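Local atomic coordinates of VP5 (Halorubrum pleomorphic virus 2, PDB entry 6QGI), a protein that probably drives fusion of the viral envelope with the host membrane, as an envelope protein of a pleomorphic virus of haloarchaea. Residues T378-N383 with G395-T400; A358-V363 with T369-P374; P3-G8 with A347-V352; D29-G34 with D38-Q43. All blocks are in the same frame, centred on the assembly; numbering follows the deposited sequence.

Contact 1: T378-N383 with G395-T400; sequences TAVELN and GNWTAT. With NAG (2-acetamido-2-deoxy-beta-D-glucopyranose), chain B.
V380 and L382 of strand 378-384 meet the indole of W397, the residue that follows the glycosylated asparagine in the sequon N396-W397-T398. The strand is the first arm of the antiparallel hairpin 378-384/389-393, and the chain leaving the second arm turns so that W397 comes back over the hairpin. With V380 and W397 closest at the backbone, their CA atoms still 9.4 Å apart, the two segments meet through side chains and not as paired strands.

The apolar part rests on three residues. V380 and L382, two apart on an extended strand, both point their CB toward W397. V380 approaches the indole obliquely, with CB 4.2 Å from NE1. L382 comes from the opposite direction and reaches the ring edge, close to its plane, where CD1 lies 4.0 Å from W397 CH2. With chi2 at 98°, the indole is turned about square to its own CA-CB-CG plane, and its benzo end extends to L382. V380, L382 and W397 are all buried, and V368 and L370 of strand 367-370 also touch the indole.

The polar part fixes the ring's rotation: W397 NE1 is hydrogen-bonded to the backbone O of V392, whose own backbone pairs with V380. A buried indole N-H is thus satisfied by the hairpin it packs on.

The covalent part lies next to this core. The N-acetylglucosamine leads off from the asparagine before the tryptophan, its C1 bonded to N396 ND2 at 1.4 Å, while its methyl C8 lies 3.8 Å from G395 N.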
loop_
_atom_site.group_PDB
_atom_site.type_symbol
_atom_site.label_atom_id
_atom_site.label_comp_id
_atom_site.label_asym_id
_atom_site.label_seq_id
_atom_site.Cartn_x
_atom_site.Cartn_y
_atom_site.Cartn_z
ATOM N N THR A 378 3.333 -20.469 -0.563
ATOM C CA THR A 378 4.345 -21.236 0.169
ATOM C C THR A 378 3.903 -22.705 0.308
ATOM O O THR A 378 2.787 -23.065 -0.074
ATOM C CB THR A 378 4.683 -20.609 1.551
ATOM O OG1 THR A 378 3.610 -20.797 2.471
ATOM C CG2 THR A 378 5.081 -19.146 1.473
ATOM N N ALA A 379 4.807 -23.547 0.828
ATOM C CA ALA A 379 4.609 -24.973 1.080
ATOM C C ALA A 379 5.254 -25.358 2.400
ATOM O O ALA A 379 6.353 -24.887 2.699
ATOM C CB ALA A 379 5.199 -25.801 -0.053
ATOM N N VAL A 380 4.574 -26.188 3.200
ATOM C CA VAL A 380 5.122 -26.639 4.482
ATOM C C VAL A 380 5.888 -27.942 4.213
ATOM O O VAL A 380 5.308 -28.914 3.728
ATOM C CB VAL A 380 4.057 -26.767 5.611
ATOM C CG1 VAL A 380 4.701 -27.170 6.937
ATOM C CG2 VAL A 380 3.268 -25.468 5.779
ATOM N N GLU A 381 7.208 -27.910 4.459
ATOM C CA GLU A 381 8.143 -29.018 4.274
ATOM C C GLU A 381 8.369 -29.696 5.618
ATOM O O GLU A 381 9.046 -29.149 6.494
ATOM C CB GLU A 381 9.462 -28.511 3.669
ATOM C CG GLU A 381 10.194 -29.545 2.841
ATOM C CD GLU A 381 11.598 -29.131 2.454
ATOM O OE1 GLU A 381 12.524 -29.337 3.272
ATOM O OE2 GLU A 381 11.775 -28.599 1.335
ATOM N N LEU A 382 7.760 -30.866 5.796
ATOM C CA LEU A 382 7.834 -31.603 7.048
ATOM C C LEU A 382 8.867 -32.711 7.007
ATOM O O LEU A 382 8.973 -33.435 6.016
ATOM C CB LEU A 382 6.464 -32.175 7.419
ATOM C CG LEU A 382 5.358 -31.144 7.595
ATOM C CD1 LEU A 382 4.024 -31.786 7.554
ATOM C CD2 LEU A 382 5.535 -30.346 8.855
ATOM N N ASN A 383 9.635 -32.827 8.100
ATOM C CA ASN A 383 10.673 -33.832 8.292
ATOM C C ASN A 383 10.216 -34.819 9.363
ATOM O O ASN A 383 10.126 -34.485 10.551
ATOM C CB ASN A 383 12.021 -33.179 8.650
ATOM C CG ASN A 383 12.640 -32.355 7.544
ATOM O OD1 ASN A 383 12.355 -32.531 6.363
ATOM N ND2 ASN A 383 13.502 -31.422 7.908
ATOM N N GLY A 395 -2.542 -24.667 -0.772
ATOM C CA GLY A 395 -3.844 -25.013 -1.330
ATOM C C GLY A 395 -4.197 -26.476 -1.190
ATOM O O GLY A 395 -5.370 -26.837 -1.296
ATOM N N ASN A 396 -3.190 -27.330 -0.941
ATOM C CA ASN A 396 -3.405 -28.769 -0.795
ATOM C C ASN A 396 -3.631 -29.169 0.675
ATOM O O ASN A 396 -3.861 -30.342 0.960
ATOM C CB ASN A 396 -2.292 -29.559 -1.474
ATOM C CG ASN A 396 -2.514 -29.608 -2.971
ATOM O OD1 ASN A 396 -3.662 -29.724 -3.439
ATOM N ND2 ASN A 396 -1.449 -29.515 -3.760
ATOM N N TRP A 397 -3.639 -28.176 1.588
ATOM C CA TRP A 397 -3.955 -28.387 2.999
ATOM C C TRP A 397 -5.458 -28.195 3.169
ATOM O O TRP A 397 -6.002 -27.189 2.698
ATOM C CB TRP A 397 -3.157 -27.444 3.908
ATOM C CG TRP A 397 -1.721 -27.842 4.061
ATOM C CD1 TRP A 397 -0.652 -27.341 3.377
ATOM C CD2 TRP A 397 -1.203 -28.854 4.934
ATOM N NE1 TRP A 397 0.504 -27.962 3.786
ATOM C CE2 TRP A 397 0.193 -28.911 4.726
ATOM C CE3 TRP A 397 -1.784 -29.715 5.882
ATOM C CZ2 TRP A 397 1.021 -29.792 5.435
ATOM C CZ3 TRP A 397 -0.967 -30.601 6.569
ATOM C CH2 TRP A 397 0.418 -30.629 6.348
ATOM N N THR A 398 -6.141 -29.177 3.779
ATOM C CA THR A 398 -7.594 -29.121 3.951
ATOM C C THR A 398 -7.935 -28.644 5.353
ATOM O O THR A 398 -7.408 -29.157 6.341
ATOM C CB THR A 398 -8.258 -30.469 3.616
ATOM O OG1 THR A 398 -7.621 -31.491 4.357
ATOM C CG2 THR A 398 -8.153 -30.821 2.152
ATOM N N ALA A 399 -8.831 -27.668 5.425
ATOM C CA ALA A 399 -9.279 -27.067 6.667
ATOM C C ALA A 399 -10.495 -27.764 7.249
ATOM O O ALA A 399 -11.338 -28.289 6.520
ATOM C CB ALA A 399 -9.613 -25.603 6.437
ATOM N N THR A 400 -10.586 -27.731 8.581
ATOM C CA THR A 400 -11.713 -28.192 9.384
ATOM C C THR A 400 -12.191 -26.967 10.164
ATOM O O THR A 400 -11.426 -26.008 10.326
ATOM C CB THR A 400 -11.338 -29.393 10.266
ATOM O OG1 THR A 400 -10.085 -29.155 10.902
ATOM C CG2 THR A 400 -11.285 -30.694 9.489
HETATM C C1 NAG B . -1.556 -29.502 -5.191
HETATM C C2 NAG B . -0.486 -28.607 -5.807
HETATM C C3 NAG B . -0.178 -28.878 -7.287
HETATM C C4 NAG B . -0.226 -30.373 -7.593
HETATM C C5 NAG B . -1.539 -30.962 -7.085
HETATM C C6 NAG B . -1.726 -32.425 -7.422
HETATM C C7 NAG B . -1.794 -26.634 -4.913
HETATM C C8 NAG B . -1.603 -25.221 -4.442
HETATM N N2 NAG B . -0.742 -27.178 -5.596
HETATM O O3 NAG B . 1.122 -28.384 -7.587
HETATM O O4 NAG B . -0.096 -30.580 -8.997
HETATM O O5 NAG B . -1.578 -30.854 -5.656
HETATM O O6 NAG B . -3.041 -32.863 -7.101
HETATM O O7 NAG B . -2.838 -27.237 -4.704
#

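Contact 2: A358-V363 with T369-P374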
loop_
_atom_site.group_PDB
_atom_site.type_symbol
_atom_site.label_atom_id
_atom_site.label_comp_id
_atom_site.label_asym_id
_atom_site.label_seq_id
_atom_site.Cartn_x
_atom_site.Cartn_y
_atom_site.Cartn_z
ATOM N N ALA A 358 3.814 -24.702 14.052
ATOM C CA ALA A 358 2.375 -24.871 14.174
ATOM C C ALA A 358 1.915 -26.199 13.554
ATOM O O ALA A 358 1.161 -26.214 12.580
ATOM C CB ALA A 358 1.667 -23.689 13.532
ATOM N N TYR A 359 2.360 -27.322 14.142
ATOM C CA TYR A 359 2.014 -28.659 13.672
ATOM C C TYR A 359 1.831 -29.633 14.832
ATOM O O TYR A 359 2.414 -29.434 15.901
ATOM C CB TYR A 359 3.085 -29.193 12.699
ATOM C CG TYR A 359 4.433 -29.469 13.337
ATOM C CD1 TYR A 359 4.731 -30.721 13.869
ATOM C CD2 TYR A 359 5.424 -28.496 13.373
ATOM C CE1 TYR A 359 5.960 -30.974 14.479
ATOM C CE2 TYR A 359 6.670 -28.747 13.952
ATOM C CZ TYR A 359 6.940 -29.998 14.485
ATOM O OH TYR A 359 8.163 -30.257 15.051
ATOM N N GLN A 360 1.050 -30.700 14.601
ATOM C CA GLN A 360 0.831 -31.767 15.571
ATOM C C GLN A 360 1.893 -32.836 15.336
ATOM O O GLN A 360 2.153 -33.194 14.185
ATOM C CB GLN A 360 -0.591 -32.337 15.469
ATOM C CG GLN A 360 -1.664 -31.354 15.907
ATOM C CD GLN A 360 -2.863 -32.070 16.455
ATOM O OE1 GLN A 360 -3.751 -32.505 15.717
ATOM N NE2 GLN A 360 -2.906 -32.217 17.771
ATOM N N SER A 361 2.548 -33.296 16.412
ATOM C CA SER A 361 3.637 -34.269 16.344
ATOM C C SER A 361 3.192 -35.615 15.749
ATOM O O SER A 361 3.885 -36.142 14.882
ATOM C CB SER A 361 4.262 -34.473 17.718
ATOM O OG SER A 361 4.891 -33.281 18.159
ATOM N N GLY A 362 2.027 -36.114 16.165
ATOM C CA GLY A 362 1.479 -37.381 15.694
ATOM C C GLY A 362 0.936 -37.393 14.275
ATOM O O GLY A 362 0.066 -36.587 13.931
ATOM N N VAL A 363 1.432 -38.341 13.452
ATOM C CA VAL A 363 0.988 -38.551 12.066
ATOM C C VAL A 363 0.020 -39.747 12.075
ATOM O O VAL A 363 0.465 -40.897 12.121
ATOM C CB VAL A 363 2.162 -38.742 11.057
ATOM C CG1 VAL A 363 1.650 -38.838 9.626
ATOM C CG2 VAL A 363 3.187 -37.623 11.174
ATOM N N THR A 369 -1.236 -32.982 10.552
ATOM C CA THR A 369 -2.110 -31.893 10.977
ATOM C C THR A 369 -1.294 -30.654 11.382
ATOM O O THR A 369 -0.295 -30.771 12.093
ATOM C CB THR A 369 -3.034 -32.388 12.106
ATOM O OG1 THR A 369 -3.740 -33.542 11.638
ATOM C CG2 THR A 369 -4.042 -31.332 12.560
ATOM N N LEU A 370 -1.739 -29.473 10.897
ATOM C CA LEU A 370 -1.183 -28.142 11.174
ATOM C C LEU A 370 -2.139 -27.372 12.075
ATOM O O LEU A 370 -3.352 -27.424 11.860
ATOM C CB LEU A 370 -0.915 -27.337 9.883
ATOM C CG LEU A 370 0.049 -27.903 8.832
ATOM C CD1 LEU A 370 0.219 -26.922 7.690
ATOM C CD2 LEU A 370 1.414 -28.249 9.419
ATOM N N THR A 371 -1.602 -26.665 13.078
ATOM C CA THR A 371 -2.422 -25.918 14.034
ATOM C C THR A 371 -2.586 -24.432 13.621
ATOM O O THR A 371 -3.333 -23.699 14.277
ATOM C CB THR A 371 -1.878 -26.085 15.456
ATOM O OG1 THR A 371 -0.481 -25.812 15.463
ATOM C CG2 THR A 371 -2.130 -27.482 16.015
ATOM N N SER A 372 -1.934 -24.010 12.515
ATOM C CA SER A 372 -2.062 -22.666 11.945
ATOM C C SER A 372 -2.135 -22.735 10.426
ATOM O O SER A 372 -1.538 -23.622 9.815
ATOM C CB SER A 372 -0.922 -21.750 12.380
ATOM O OG SER A 372 -0.963 -21.476 13.771
ATOM N N GLU A 373 -2.882 -21.791 9.827
ATOM C CA GLU A 373 -3.115 -21.661 8.389
ATOM C C GLU A 373 -1.797 -21.476 7.620
ATOM O O GLU A 373 -1.040 -20.559 7.946
ATOM C CB GLU A 373 -4.052 -20.469 8.125
ATOM C CG GLU A 373 -4.836 -20.555 6.825
ATOM C CD GLU A 373 -6.115 -19.736 6.769
ATOM O OE1 GLU A 373 -6.279 -18.804 7.590
ATOM O OE2 GLU A 373 -6.960 -20.033 5.895
ATOM N N PRO A 374 -1.495 -22.331 6.610
ATOM C CA PRO A 374 -0.254 -22.131 5.838
ATOM C C PRO A 374 -0.345 -20.861 4.984
ATOM O O PRO A 374 -1.443 -20.418 4.638
ATOM C CB PRO A 374 -0.142 -23.402 4.994
ATOM C CG PRO A 374 -1.534 -23.901 4.864
ATOM C CD PRO A 374 -2.284 -23.470 6.091
HETATM O O HOH W 1 0.469 -34.258 12.337
#
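Y359 and L370 form a single antiparallel bridge, their CA atoms 4.1 Å apart and the touching parts running roughly antiparallel. They are a non-hydrogen-bonded pair, since the direct backbone bonds lie on the residues flanking them.

Of these bonds, Q360 N to T369 O is 2.8 Å long and nearly straight, 176° at the hydrogen. T371 N to A358 O has the same length, but its donor stands 61° out of the carbonyl plane, which fits a chain that is already bending away from strand geometry at T371.

Water supplies the bond that would complete the pair Q360-T369. It accepts from T369 N at 2.8 Å and donates to Q360 O at 2.7 Å. A second donation, 2.9 Å to G362 O, ties in the next carbonyl but one, so a single molecule grips three backbone groups where the two chains part.

Side chains pack on both sides of the bridge. Y359 CB rests 3.8 Å from L370 CD2; chi1 of 67° puts the tyrosine CG between the backbone N and the carbonyl carbon, and the ring then leads away to I420 and A423 of strand 418-427. Q360 and T369 run alongside one another, pointing the same way, with OE1 3.4 Å from T369 CG2, while the Q360 chain crosses T371 at about a right angle. A358 CB abuts S372 CB at 3.4 Å.

This is an isolated antiparallel beta bridge, extended by a water, that joins the chain leading into strand 362-363 to the end of strand 367-370 at the surface, between two separately paired sets of strands.

Contact 3: P3-G8 with A347-V352; sequences PLVGVG and ADMSLV
L4 and V352 reach toward each other tip to tip, from segments more than 330 residues apart in sequence. The CB of L4 points at the segment 347-352 but stands back from it; with CG anti to the backbone N (chi1 175°), the chain carries straight on and the two methyls do the touching. CD1 fits against both branches of V352, 3.9 Å from CG1 and 4.0 Å from CG2. CD2 shares V352 CG1, also at 3.9 Å, and lies more loosely beside M349, 4.4 Å from M349 CB. One residue along, V5 adds a marginal touch, its CG2 4.5 Å from M349 SD.

The receiving segment owes its shape to a break in its strand. D348 OD1 accepts from S350 N at 3.1 Å, an Asx turn, and residues 349-351 make a short 3-10 turn, so that M349 and V352, three apart, point their CB atoms the same general way, toward L4.

The weakly bonded N-terminal helix 4-8 thus rests on strand 343-355, with I437 of strand 434-439 touching V5 and T378 of strand 378-384 touching L4, while L314 of strand 312-320 backs M349 and V352.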
loop_
_atom_site.group_PDB
_atom_site.type_symbol
_atom_site.label_atom_id
_atom_site.label_comp_id
_atom_site.label_asym_id
_atom_site.label_seq_id
_atom_site.Cartn_x
_atom_site.Cartn_y
_atom_site.Cartn_z
ATOM N N PRO A 3 -2.686 -14.833 3.848
ATOM C CA PRO A 3 -1.751 -14.120 2.954
ATOM C C PRO A 3 -0.341 -14.030 3.559
ATOM O O PRO A 3 -0.196 -13.691 4.736
ATOM C CB PRO A 3 -2.395 -12.740 2.785
ATOM C CG PRO A 3 -3.248 -12.557 3.986
ATOM C CD PRO A 3 -3.711 -13.924 4.406
ATOM N N LEU A 4 0.689 -14.396 2.756
ATOM C CA LEU A 4 2.116 -14.406 3.114
ATOM C C LEU A 4 2.581 -13.043 3.635
ATOM O O LEU A 4 3.220 -12.981 4.679
ATOM C CB LEU A 4 2.949 -14.817 1.870
ATOM C CG LEU A 4 4.489 -14.780 1.955
ATOM C CD1 LEU A 4 5.024 -15.806 2.951
ATOM C CD2 LEU A 4 5.121 -14.996 0.593
ATOM N N VAL A 5 2.269 -11.966 2.901
ATOM C CA VAL A 5 2.646 -10.602 3.259
ATOM C C VAL A 5 1.904 -10.176 4.538
ATOM O O VAL A 5 2.541 -9.687 5.477
ATOM C CB VAL A 5 2.388 -9.633 2.075
ATOM C CG1 VAL A 5 2.550 -8.173 2.493
ATOM C CG2 VAL A 5 3.293 -9.966 0.894
ATOM N N GLY A 6 0.589 -10.379 4.558
ATOM C CA GLY A 6 -0.271 -9.999 5.672
ATOM C C GLY A 6 -0.049 -10.718 6.985
ATOM O O GLY A 6 -0.071 -10.075 8.039
ATOM N N VAL A 7 0.154 -12.048 6.941
ATOM C CA VAL A 7 0.313 -12.860 8.149
ATOM C C VAL A 7 1.777 -13.275 8.360
ATOM O O VAL A 7 2.327 -13.020 9.440
ATOM C CB VAL A 7 -0.632 -14.091 8.143
ATOM C CG1 VAL A 7 -0.494 -14.903 9.427
ATOM C CG2 VAL A 7 -2.086 -13.673 7.922
ATOM N N GLY A 8 2.369 -13.923 7.353
ATOM C CA GLY A 8 3.739 -14.423 7.415
ATOM C C GLY A 8 4.793 -13.366 7.660
ATOM O O GLY A 8 5.709 -13.580 8.453
ATOM N N ALA A 347 11.810 -7.090 -1.753
ATOM C CA ALA A 347 12.398 -8.421 -1.662
ATOM C C ALA A 347 11.790 -9.397 -2.641
ATOM O O ALA A 347 10.658 -9.217 -3.087
ATOM C CB ALA A 347 12.212 -8.957 -0.251
ATOM N N ASP A 348 12.543 -10.461 -2.942
ATOM C CA ASP A 348 12.069 -11.545 -3.792
ATOM C C ASP A 348 11.315 -12.509 -2.879
ATOM O O ASP A 348 11.937 -13.236 -2.091
ATOM C CB ASP A 348 13.226 -12.230 -4.552
ATOM C CG ASP A 348 12.796 -13.351 -5.482
ATOM O OD1 ASP A 348 11.585 -13.613 -5.570
ATOM O OD2 ASP A 348 13.675 -13.965 -6.117
ATOM N N MET A 349 9.965 -12.481 -2.966
ATOM C CA MET A 349 9.057 -13.304 -2.159
ATOM C C MET A 349 9.307 -14.796 -2.362
ATOM O O MET A 349 8.969 -15.591 -1.487
ATOM C CB MET A 349 7.583 -12.972 -2.457
ATOM C CG MET A 349 7.198 -11.543 -2.102
ATOM S SD MET A 349 7.402 -11.142 -0.350
ATOM C CE MET A 349 8.231 -9.560 -0.474
ATOM N N SER A 350 9.947 -15.168 -3.486
ATOM C CA SER A 350 10.307 -16.548 -3.798
ATOM C C SER A 350 11.420 -17.065 -2.851
ATOM O O SER A 350 11.669 -18.274 -2.794
ATOM C CB SER A 350 10.745 -16.670 -5.255
ATOM O OG SER A 350 10.686 -18.015 -5.699
ATOM N N LEU A 351 12.063 -16.149 -2.095
ATOM C CA LEU A 351 13.146 -16.491 -1.175
ATOM C C LEU A 351 12.696 -16.495 0.308
ATOM O O LEU A 351 13.545 -16.674 1.190
ATOM C CB LEU A 351 14.353 -15.553 -1.381
ATOM C CG LEU A 351 15.065 -15.639 -2.745
ATOM C CD1 LEU A 351 16.047 -14.504 -2.923
ATOM C CD2 LEU A 351 15.769 -16.979 -2.940
ATOM N N VAL A 352 11.371 -16.374 0.579
ATOM C CA VAL A 352 10.832 -16.412 1.946
ATOM C C VAL A 352 11.051 -17.823 2.554
ATOM O O VAL A 352 10.744 -18.842 1.924
ATOM C CB VAL A 352 9.345 -15.945 2.041
ATOM C CG1 VAL A 352 8.369 -16.957 1.428
ATOM C CG2 VAL A 352 8.954 -15.615 3.482
#

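Contact 4: D29-G34 with D38-Q43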
loop_
_atom_site.group_PDB
_atom_site.type_symbol
_atom_site.label_atom_id
_atom_site.label_comp_id
_atom_site.label_asym_id
_atom_site.label_seq_id
_atom_site.Cartn_x
_atom_site.Cartn_y
_atom_site.Cartn_z
ATOM N N ASP A 29 -16.422 -5.899 -5.914
ATOM C CA ASP A 29 -16.639 -7.348 -5.890
ATOM C C ASP A 29 -17.563 -7.706 -4.718
ATOM O O ASP A 29 -17.195 -8.469 -3.819
ATOM C CB ASP A 29 -15.296 -8.112 -5.814
ATOM C CG ASP A 29 -15.398 -9.624 -5.928
ATOM O OD1 ASP A 29 -16.520 -10.134 -6.208
ATOM O OD2 ASP A 29 -14.367 -10.299 -5.733
ATOM N N ALA A 30 -18.785 -7.155 -4.750
ATOM C CA ALA A 30 -19.786 -7.414 -3.725
ATOM C C ALA A 30 -20.362 -8.818 -3.873
ATOM O O ALA A 30 -20.565 -9.258 -5.013
ATOM C CB ALA A 30 -20.893 -6.392 -3.799
ATOM N N PRO A 31 -20.650 -9.518 -2.743
ATOM C CA PRO A 31 -21.212 -10.873 -2.836
ATOM C C PRO A 31 -22.508 -10.919 -3.637
ATOM O O PRO A 31 -23.288 -9.958 -3.593
ATOM C CB PRO A 31 -21.465 -11.257 -1.375
ATOM C CG PRO A 31 -20.507 -10.419 -0.611
ATOM C CD PRO A 31 -20.425 -9.131 -1.333
ATOM N N PRO A 32 -22.765 -12.042 -4.337
ATOM C CA PRO A 32 -23.991 -12.158 -5.128
ATOM C C PRO A 32 -25.236 -12.442 -4.296
ATOM O O PRO A 32 -25.149 -12.839 -3.140
ATOM C CB PRO A 32 -23.692 -13.352 -6.038
ATOM C CG PRO A 32 -22.784 -14.196 -5.243
ATOM C CD PRO A 32 -21.912 -13.245 -4.498
ATOM N N GLU A 33 -26.405 -12.282 -4.918
ATOM C CA GLU A 33 -27.682 -12.639 -4.311
ATOM C C GLU A 33 -27.877 -14.145 -4.531
ATOM O O GLU A 33 -27.192 -14.730 -5.373
ATOM C CB GLU A 33 -28.819 -11.802 -4.918
ATOM C CG GLU A 33 -28.829 -10.366 -4.413
ATOM C CD GLU A 33 -30.021 -9.501 -4.777
ATOM O OE1 GLU A 33 -31.160 -10.022 -4.822
ATOM O OE2 GLU A 33 -29.814 -8.285 -4.991
ATOM N N GLY A 34 -28.763 -14.766 -3.766
ATOM C CA GLY A 34 -29.022 -16.194 -3.895
ATOM C C GLY A 34 -28.090 -17.085 -3.103
ATOM O O GLY A 34 -28.092 -18.308 -3.283
ATOM N N ASP A 38 -25.172 -18.092 5.928
ATOM C CA ASP A 38 -23.784 -18.081 6.411
ATOM C C ASP A 38 -22.787 -17.583 5.346
ATOM O O ASP A 38 -21.940 -16.743 5.663
ATOM C CB ASP A 38 -23.363 -19.475 6.918
ATOM C CG ASP A 38 -22.066 -19.465 7.706
ATOM O OD1 ASP A 38 -22.055 -18.904 8.826
ATOM O OD2 ASP A 38 -21.061 -20.015 7.203
ATOM N N ALA A 39 -22.893 -18.098 4.101
ATOM C CA ALA A 39 -22.034 -17.744 2.962
ATOM C C ALA A 39 -22.061 -16.249 2.673
ATOM O O ALA A 39 -21.003 -15.685 2.405
ATOM C CB ALA A 39 -22.450 -18.515 1.721
ATOM N N LEU A 40 -23.250 -15.599 2.746
ATOM C CA LEU A 40 -23.357 -14.154 2.512
ATOM C C LEU A 40 -22.604 -13.385 3.594
ATOM O O LEU A 40 -21.842 -12.485 3.270
ATOM C CB LEU A 40 -24.820 -13.674 2.424
ATOM C CG LEU A 40 -25.023 -12.169 2.168
ATOM C CD1 LEU A 40 -24.433 -11.742 0.838
ATOM C CD2 LEU A 40 -26.478 -11.789 2.252
ATOM N N LYS A 41 -22.780 -13.775 4.861
ATOM C CA LYS A 41 -22.116 -13.171 6.014
ATOM C C LYS A 41 -20.588 -13.296 5.878
ATOM O O LYS A 41 -19.859 -12.340 6.162
ATOM C CB LYS A 41 -22.613 -13.827 7.312
ATOM C CG LYS A 41 -24.104 -13.612 7.572
ATOM C CD LYS A 41 -24.513 -13.899 9.011
ATOM C CE LYS A 41 -25.011 -15.307 9.211
ATOM N NZ LYS A 41 -25.341 -15.567 10.634
ATOM N N GLN A 42 -20.133 -14.464 5.391
ATOM C CA GLN A 42 -18.744 -14.818 5.138
ATOM C C GLN A 42 -18.174 -13.984 3.991
ATOM O O GLN A 42 -17.094 -13.404 4.132
ATOM C CB GLN A 42 -18.648 -16.324 4.822
ATOM C CG GLN A 42 -17.273 -16.790 4.365
ATOM C CD GLN A 42 -16.993 -18.229 4.698
ATOM O OE1 GLN A 42 -16.119 -18.528 5.517
ATOM N NE2 GLN A 42 -17.709 -19.155 4.067
ATOM N N GLN A 43 -18.892 -13.945 2.856
ATOM C CA GLN A 43 -18.486 -13.230 1.648
ATOM C C GLN A 43 -18.530 -11.718 1.832
ATOM O O GLN A 43 -17.705 -11.040 1.224
ATOM C CB GLN A 43 -19.321 -13.660 0.444
ATOM C CG GLN A 43 -18.875 -15.005 -0.111
ATOM C CD GLN A 43 -19.442 -15.336 -1.464
ATOM O OE1 GLN A 43 -19.735 -14.469 -2.294
ATOM N NE2 GLN A 43 -19.585 -16.614 -1.724
#
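P31 lays its ring against Q43 at the helix surface, CG sitting 3.4 Å from the backbone C of Q43 and 3.6 Å from its CB. The ring covers the backbone as well as the side chain, and it is the main contributor from its segment. On the same ring, CB meets L40 CD1 at 3.7 Å. L40 reaches it because CG is anti to the backbone N (chi1 -180°), which carries a side chain that starts off to one side across to the proline.

P32 is met differently. The extended chain of Q43 crosses it at about a right angle and brings OE1 to 3.3 Å from P32 CD, a polar oxygen resting against a proline methylene.

Residues 30-33 have polyproline II-like backbone angles (P31 at -57°/148°), an extended run, with phi restricted at P31 and P32 by their rings, that folds back along the first turns of helix 37-60. L40 and Q43, three residues apart, fall on one side of that helix. Its turns are regular here, with Q43 N bonded to A39 O at 2.8 Å and Q42 N to D38 O at 2.9 Å.

Helix 91-133 packs against both segments: I127 touches P31, T130 touches L40, and T130 OG1 is hydrogen-bonded to P31 O. T47, one turn beyond Q43, uses its OG1 for both Q43 O and D29 O, joining the helix backbone to D29, at the start of segment 29-34.

How the contacts relate
Contacts 1 and 3 are buried and purely apolar across their segments, contact 2 is a surface contact held by backbone bonds and water, and contact 4, partly buried, packs prolines on a helix. Contacts 1 and 2 share a core: L370 CD1 lies 3.6 Å from W397 CE2 and 3.9 Å from V380 CG2, so L370, from the bridged pair of contact 2, covers the tryptophan. Strand 378-384 also links contacts 1 and 3, since T378 CG2 packs 3.7 Å from L4 CD1. Contact 4 stands apart in the helical region, its centre 27 to 30 Å from the other centres, and in sequence it is nested within the long loop that contact 3 closes.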